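Local structure of putative cell surface hydrolase (Lactobacillus plantarum, 3LP5) at residues F100-H105 against V126-L131. The protein is probably a cell-surface hydrolase of the alpha/beta-hydrolase fold, although its substrate is not known. Residues are numbered along the deposited sequence; the frame is centred on the assembly and turned at random.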
ATOM      1  N   PHE A 100      -2.061 -13.201  -0.706  1.00 12.92           N
ATOM      2  CA  PHE A 100      -2.314 -12.045   0.166  1.00 12.47           C
ATOM      3  C   PHE A 100      -2.652 -10.796  -0.668  1.00 12.02           C
ATOM      4  O   PHE A 100      -2.515 -10.786  -1.904  1.00 12.64           O
ATOM      5  CB  PHE A 100      -1.105 -11.761   1.115  1.00 12.05           C
ATOM      6  CG  PHE A 100       0.123 -11.276   0.399  1.00 12.50           C
ATOM      7  CD1 PHE A 100       0.472  -9.964   0.425  1.00 12.24           C
ATOM      8  CD2 PHE A 100       0.931 -12.176  -0.320  1.00 15.86           C
ATOM      9  CE1 PHE A 100       1.623  -9.487  -0.228  1.00 13.47           C
ATOM     10  CE2 PHE A 100       2.096 -11.716  -1.023  1.00 15.52           C
ATOM     11  CZ  PHE A 100       2.449 -10.381  -0.973  1.00 13.08           C
ATOM     12  N   TYR A 101      -3.196  -9.785   0.000  1.00 10.41           N
ATOM     13  CA  TYR A 101      -3.388  -8.475  -0.583  1.00 13.33           C
ATOM     14  C   TYR A 101      -2.528  -7.442   0.164  1.00 12.71           C
ATOM     15  O   TYR A 101      -2.235  -7.552   1.375  1.00 11.57           O
ATOM     16  CB  TYR A 101      -4.854  -8.059  -0.513  1.00 14.72           C
ATOM     17  CG  TYR A 101      -5.797  -9.197  -0.804  1.00 17.02           C
ATOM     18  CD1 TYR A 101      -6.141  -9.484  -2.099  1.00 19.45           C
ATOM     19  CD2 TYR A 101      -6.239 -10.053   0.211  1.00 21.54           C
ATOM     20  CE1 TYR A 101      -6.973 -10.505  -2.404  1.00 21.05           C
ATOM     21  CE2 TYR A 101      -7.086 -11.125  -0.083  1.00 23.15           C
ATOM     22  CZ  TYR A 101      -7.451 -11.337  -1.408  1.00 25.29           C
ATOM     23  OH  TYR A 101      -8.300 -12.364  -1.787  1.00 26.07           O
ATOM     24  N   ALA A 102      -2.170  -6.402  -0.555  1.00 13.16           N
ATOM     25  CA  ALA A 102      -1.275  -5.410   0.022  1.00 12.21           C
ATOM     26  C   ALA A 102      -1.864  -4.020  -0.095  1.00 12.21           C
ATOM     27  O   ALA A 102      -2.422  -3.671  -1.142  1.00 10.04           O
ATOM     28  CB  ALA A 102       0.078  -5.496  -0.686  1.00 10.81           C
ATOM     29  N   LEU A 103      -1.760  -3.234   1.002  1.00 11.86           N
ATOM     30  CA  LEU A 103      -2.098  -1.838   0.991  1.00 12.22           C
ATOM     31  C   LEU A 103      -0.845  -1.066   1.394  1.00 11.90           C
ATOM     32  O   LEU A 103      -0.253  -1.349   2.446  1.00 13.01           O
ATOM     33  CB  LEU A 103      -3.219  -1.511   1.984  1.00 11.69           C
ATOM     34  CG  LEU A 103      -3.634  -0.040   2.082  1.00 13.60           C
ATOM     35  CD1 LEU A 103      -4.369   0.473   0.882  1.00 13.44           C
ATOM     36  CD2 LEU A 103      -4.530   0.281   3.296  1.00 13.55           C
ATOM     37  N   GLY A 104      -0.466  -0.072   0.597  1.00 11.99           N
ATOM     38  CA  GLY A 104       0.678   0.813   0.910  1.00 12.09           C
ATOM     39  C   GLY A 104       0.229   2.261   0.966  1.00 14.46           C
ATOM     40  O   GLY A 104      -0.268   2.833  -0.033  1.00 14.55           O
ATOM     41  N   HIS A 105       0.387   2.892   2.128  1.00 13.41           N
ATOM     42  CA  HIS A 105       0.006   4.284   2.232  1.00 13.82           C
ATOM     43  C   HIS A 105       1.240   5.148   2.119  1.00 13.41           C
ATOM     44  O   HIS A 105       2.242   4.909   2.789  1.00 12.25           O
ATOM     45  CB  HIS A 105      -0.735   4.566   3.557  1.00 14.49           C
ATOM     46  CG  HIS A 105      -1.144   5.996   3.707  1.00 20.44           C
ATOM     47  ND1 HIS A 105      -0.999   6.693   4.882  1.00 23.71           N
ATOM     48  CD2 HIS A 105      -1.677   6.873   2.813  1.00 26.97           C
ATOM     49  CE1 HIS A 105      -1.419   7.938   4.717  1.00 29.00           C
ATOM     50  NE2 HIS A 105      -1.838   8.076   3.466  1.00 30.53           N
ATOM     51  N   VAL A 126       4.230 -18.070  -2.188  1.00 17.43           N
ATOM     52  CA  VAL A 126       3.280 -17.088  -1.672  1.00 16.61           C
ATOM     53  C   VAL A 126       3.029 -16.022  -2.732  1.00 17.30           C
ATOM     54  O   VAL A 126       3.962 -15.310  -3.155  1.00 17.92           O
ATOM     55  CB  VAL A 126       3.821 -16.452  -0.382  1.00 15.49           C
ATOM     56  CG1 VAL A 126       2.745 -15.623   0.319  1.00 13.01           C
ATOM     57  CG2 VAL A 126       4.312 -17.531   0.538  1.00 16.60           C
ATOM     58  N   HIS A 127       1.790 -15.892  -3.191  1.00 17.46           N
ATOM     59  CA  HIS A 127       1.530 -14.909  -4.265  1.00 17.06           C
ATOM     60  C   HIS A 127       0.663 -13.716  -3.830  1.00 16.29           C
ATOM     61  O   HIS A 127      -0.206 -13.883  -2.988  1.00 14.77           O
ATOM     62  CB  HIS A 127       0.910 -15.605  -5.463  1.00 19.21           C
ATOM     63  CG  HIS A 127       1.707 -16.787  -5.924  1.00 25.45           C
ATOM     64  ND1 HIS A 127       1.336 -18.089  -5.642  1.00 30.23           N
ATOM     65  CD2 HIS A 127       2.897 -16.867  -6.571  1.00 28.58           C
ATOM     66  CE1 HIS A 127       2.241 -18.922  -6.131  1.00 29.05           C
ATOM     67  NE2 HIS A 127       3.203 -18.206  -6.690  1.00 31.41           N
ATOM     68  N   ILE A 128       0.921 -12.534  -4.416  1.00 14.78           N
ATOM     69  CA  ILE A 128       0.094 -11.360  -4.154  1.00 15.00           C
ATOM     70  C   ILE A 128      -1.001 -11.342  -5.207  1.00 15.77           C
ATOM     71  O   ILE A 128      -0.745 -11.662  -6.338  1.00 15.06           O
ATOM     72  CB  ILE A 128       0.919 -10.080  -4.146  1.00 15.64           C
ATOM     73  CG1 ILE A 128       0.061  -8.865  -3.740  1.00 13.36           C
ATOM     74  CG2 ILE A 128       1.669  -9.888  -5.483  1.00 15.61           C
ATOM     75  CD1 ILE A 128       0.821  -7.661  -3.723  1.00 15.91           C
ATOM     76  N   ASP A 129      -2.222 -11.028  -4.812  1.00 15.18           N
ATOM     77  CA  ASP A 129      -3.352 -10.979  -5.750  1.00 17.01           C
ATOM     78  C   ASP A 129      -3.641  -9.540  -6.170  1.00 15.69           C
ATOM     79  O   ASP A 129      -3.899  -9.242  -7.368  1.00 14.10           O
ATOM     80  CB  ASP A 129      -4.639 -11.537  -5.097  1.00 18.86           C
ATOM     81  CG  ASP A 129      -4.615 -13.060  -4.903  1.00 25.81           C
ATOM     82  OD1 ASP A 129      -3.662 -13.733  -5.383  1.00 33.39           O
ATOM     83  OD2 ASP A 129      -5.565 -13.610  -4.272  1.00 30.20           O
ATOM     84  N   ARG A 130      -3.645  -8.652  -5.179  1.00 14.14           N
ATOM     85  CA  ARG A 130      -3.994  -7.243  -5.390  1.00 15.32           C
ATOM     86  C   ARG A 130      -3.115  -6.317  -4.532  1.00 13.79           C
ATOM     87  O   ARG A 130      -2.789  -6.671  -3.408  1.00 13.82           O
ATOM     88  CB  ARG A 130      -5.457  -7.003  -5.062  1.00 14.68           C
ATOM     89  CG  ARG A 130      -6.376  -7.766  -6.025  1.00 18.77           C
ATOM     90  CD  ARG A 130      -7.852  -7.275  -5.974  1.00 18.91           C
ATOM     91  NE  ARG A 130      -8.394  -7.677  -4.683  1.00 25.25           N
ATOM     92  CZ  ARG A 130      -9.143  -8.761  -4.498  1.00 22.99           C
ATOM     93  NH1 ARG A 130      -9.421  -9.533  -5.526  1.00 24.26           N
ATOM     94  NH2 ARG A 130      -9.595  -9.065  -3.287  1.00 19.70           N
ATOM     95  N   LEU A 131      -2.692  -5.202  -5.130  1.00 12.52           N
ATOM     96  CA  LEU A 131      -1.979  -4.066  -4.501  1.00 11.61           C
ATOM     97  C   LEU A 131      -2.731  -2.739  -4.666  1.00 11.98           C
ATOM     98  O   LEU A 131      -3.106  -2.347  -5.778  1.00 13.46           O
ATOM     99  CB  LEU A 131      -0.563  -3.921  -5.107  1.00 11.32           C
ATOM    100  CG  LEU A 131       0.247  -2.688  -4.629  1.00 13.34           C
ATOM    101  CD1 LEU A 131       0.539  -2.726  -3.086  1.00 12.16           C
ATOM    102  CD2 LEU A 131       1.500  -2.616  -5.535  1.00 11.40           C
TER
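Phe-100 to Ala-102 and His-127 to Leu-131 pair as parallel neighbours in the central sheet, the two strands of a right-handed beta-alpha-beta crossover through helix 107-118. Three backbone hydrogen bonds join them: Phe-100 N to His-127 O (3.0 Å), Asp-129 N to Phe-100 O (2.9 Å) and Ala-102 N to Arg-130 O (2.9 Å). Phe-100 faces Ile-128 but Ala-102 faces Leu-131, so strand 127-131 carries one extra residue: a beta bulge, with Asp-129 at psi -45° and Arg-130 N buried without a partner. Phe-100 CG sits between its backbone N and carbonyl carbon (chi1 68°), which brings one ring face under Ile-128 CB, 4.0 Å from the centroid, a CH-pi contact; the ring also meets Phe-88. With an alanine here, Ile-128 would probably lose that aromatic floor and Val-126 CG1 its neighbour. Ala-102 CB touches Leu-131 CD1 (3.7 Å) and Ile-128 CD1, all three residues packing on helix 107-118. On the other face, Arg-130 runs alongside Tyr-101, guanidinium and ring 17° apart, Tyr-101 CE1 3.1 Å from Arg-130 NH2; Arg-130 NE hydrogen-bonds Leu-231 O. Backbone bonds, then apolar packing around Phe-100, thus hold the bulged strand against one leading into a probable nucleophile elbow.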